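Local structure of putative hydrolase (Chloroflexus aurantiacus J-10-fl, 3CMN) at residues A60-V65 / G268-N273. The protein is a putative hydrolase of the zincin-like metallopeptidase family, probably a zinc-dependent peptidase, although its substrate is unknown. Residues are numbered along the deposited sequence; the frame is centred on the assembly and turned at random.
Sequences ADYLGV and GNHVMN
Tyr62 meets Val271 at the CD2-CE2 bond of its ring: CD2 lies 3.6 Å from Val271 CG1, and CE2 lies 3.8 Å from Val271 CG2. The two methyls approach differently: CG2 sits at the ring edge in its plane, while CG1 approaches obliquely from the same side of that plane, both beside the CD2-CE2 bond. Leu63 adds a second apolar touch, its CD2 standing 4.0 Å from the same Val271 CG2, which is thus shared between leucine and tyrosine. Farther out on the ring, Tyr62 OH comes 3.1 Å from His270 NE2 and 3.2 Å from His270 CD2, reaching the imidazole at its edge, near the ring plane; the two side chains cross at roughly a right angle.

Torsions account for this reach. Tyr62 holds CG anti to its own nitrogen (chi1 -180°), which extends the phenol from the last turn of helix 41-63 across to helix 248-279, where it also touches Ala274 and Val275. His270 is extended likewise, and its ND1 is hydrogen-bonded to Asn325 OD1 of helix 319-331, a second-shell bond that helps fix the imidazole's rotation and leaves NE2 turned to the phenol. Just beyond Leu63, helix 41-63 ends in a Schellman motif, with Gly64 at positive phi (66°) as the C-prime residue and a weak bond from Val65 N to Ala60 O at 3.2 Å.

The side chain of Val271 stops short of an HExxH sequence on helix 174-193 (His184, Glu185, His188), consistent with the zinc-binding motif of zincins, though no metal occupies it here. Chemically, this junction is a valine-leucine-tyrosine patch of carbon-carbon approaches at van der Waals distance, with the phenol-imidazole approach at its margin and Asn325 satisfying the histidine's other nitrogen.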
loop_
_atom_site.group_PDB
_atom_site.type_symbol
_atom_site.label_atom_id
_atom_site.label_comp_id
_atom_site.label_asym_id
_atom_site.label_seq_id
_atom_site.Cartn_x
_atom_site.Cartn_y
_atom_site.Cartn_z
ATOM N N ALA A 60 2.724 16.102 -6.910
ATOM C CA ALA A 60 1.976 16.495 -8.095
ATOM C C ALA A 60 2.928 17.019 -9.173
ATOM O O ALA A 60 2.791 16.679 -10.347
ATOM C CB ALA A 60 0.955 17.576 -7.736
ATOM N N ASP A 61 3.894 17.837 -8.755
ATOM C CA ASP A 61 4.871 18.431 -9.663
ATOM C C ASP A 61 5.831 17.410 -10.227
ATOM O O ASP A 61 6.110 17.410 -11.420
ATOM C CB ASP A 61 5.675 19.524 -8.949
ATOM C CG ASP A 61 6.743 20.144 -9.844
ATOM O OD1 ASP A 61 6.383 20.861 -10.801
ATOM O OD2 ASP A 61 7.946 19.910 -9.596
ATOM N N TYR A 62 6.348 16.541 -9.370
ATOM C CA TYR A 62 7.288 15.534 -9.832
ATOM C C TYR A 62 6.644 14.534 -10.796
ATOM O O TYR A 62 7.306 14.015 -11.696
ATOM C CB TYR A 62 7.885 14.784 -8.642
ATOM C CG TYR A 62 8.881 13.717 -9.045
ATOM C CD1 TYR A 62 10.074 14.050 -9.679
ATOM C CD2 TYR A 62 8.627 12.375 -8.800
ATOM C CE1 TYR A 62 10.989 13.071 -10.055
ATOM C CE2 TYR A 62 9.537 11.390 -9.171
ATOM C CZ TYR A 62 10.716 11.745 -9.798
ATOM O OH TYR A 62 11.620 10.764 -10.158
ATOM N N LEU A 63 5.353 14.269 -10.608
ATOM C CA LEU A 63 4.639 13.317 -11.451
ATOM C C LEU A 63 3.828 13.982 -12.560
ATOM O O LEU A 63 3.318 13.308 -13.451
ATOM C CB LEU A 63 3.717 12.445 -10.596
ATOM C CG LEU A 63 4.375 11.587 -9.521
ATOM C CD1 LEU A 63 3.299 10.847 -8.743
ATOM C CD2 LEU A 63 5.359 10.617 -10.163
ATOM N N GLY A 64 3.699 15.298 -12.503
ATOM C CA GLY A 64 2.957 15.998 -13.536
ATOM C C GLY A 64 1.467 15.700 -13.612
ATOM O O GLY A 64 0.851 15.864 -14.666
ATOM N N VAL A 65 0.885 15.246 -12.505
ATOM C CA VAL A 65 -0.548 14.969 -12.448
ATOM C C VAL A 65 -1.035 15.422 -11.098
ATOM O O VAL A 65 -0.252 15.571 -10.160
ATOM C CB VAL A 65 -0.888 13.471 -12.595
ATOM C CG1 VAL A 65 -0.731 13.049 -14.036
ATOM C CG2 VAL A 65 0.009 12.643 -11.687
ATOM N N GLY A 268 6.865 3.975 -6.366
ATOM C CA GLY A 268 6.662 4.762 -5.166
ATOM C C GLY A 268 7.969 4.965 -4.427
ATOM O O GLY A 268 8.212 6.041 -3.882
ATOM N N ASN A 269 8.816 3.937 -4.407
ATOM C CA ASN A 269 10.101 4.038 -3.725
ATOM C C ASN A 269 11.053 4.931 -4.512
ATOM O O ASN A 269 12.025 5.449 -3.965
ATOM C CB ASN A 269 10.736 2.654 -3.518
ATOM C CG ASN A 269 10.043 1.841 -2.419
ATOM O OD1 ASN A 269 9.616 2.391 -1.398
ATOM N ND2 ASN A 269 9.946 0.526 -2.620
ATOM N N HIS A 270 10.772 5.111 -5.797
ATOM C CA HIS A 270 11.612 5.949 -6.632
ATOM C C HIS A 270 11.295 7.416 -6.379
ATOM O O HIS A 270 12.188 8.263 -6.335
ATOM C CB HIS A 270 11.387 5.647 -8.109
ATOM C CG HIS A 270 12.233 6.481 -9.014
ATOM N ND1 HIS A 270 13.556 6.189 -9.272
ATOM C CD2 HIS A 270 11.966 7.636 -9.667
ATOM C CE1 HIS A 270 14.068 7.129 -10.045
ATOM N NE2 HIS A 270 13.124 8.019 -10.297
ATOM N N VAL A 271 10.010 7.715 -6.240
ATOM C CA VAL A 271 9.573 9.074 -5.981
ATOM C C VAL A 271 10.074 9.479 -4.590
ATOM O O VAL A 271 10.361 10.645 -4.341
ATOM C CB VAL A 271 8.028 9.175 -6.046
ATOM C CG1 VAL A 271 7.588 10.614 -5.864
ATOM C CG2 VAL A 271 7.526 8.638 -7.384
ATOM N N MET A 272 10.182 8.504 -3.690
ATOM C CA MET A 272 10.668 8.764 -2.340
ATOM C C MET A 272 12.102 9.296 -2.394
ATOM O O MET A 272 12.424 10.312 -1.775
ATOM C CB MET A 272 10.617 7.480 -1.500
ATOM C CG MET A 272 9.232 7.159 -0.943
ATOM S SD MET A 272 8.513 8.592 -0.106
ATOM C CE MET A 272 9.728 8.831 1.254
ATOM N N ASN A 273 12.953 8.603 -3.144
ATOM C CA ASN A 273 14.347 8.991 -3.304
ATOM C C ASN A 273 14.514 10.382 -3.908
ATOM O O ASN A 273 15.410 11.130 -3.519
ATOM C CB ASN A 273 15.061 7.987 -4.198
ATOM C CG ASN A 273 15.411 6.715 -3.478
ATOM O OD1 ASN A 273 16.331 6.683 -2.666
ATOM N ND2 ASN A 273 14.679 5.651 -3.770
#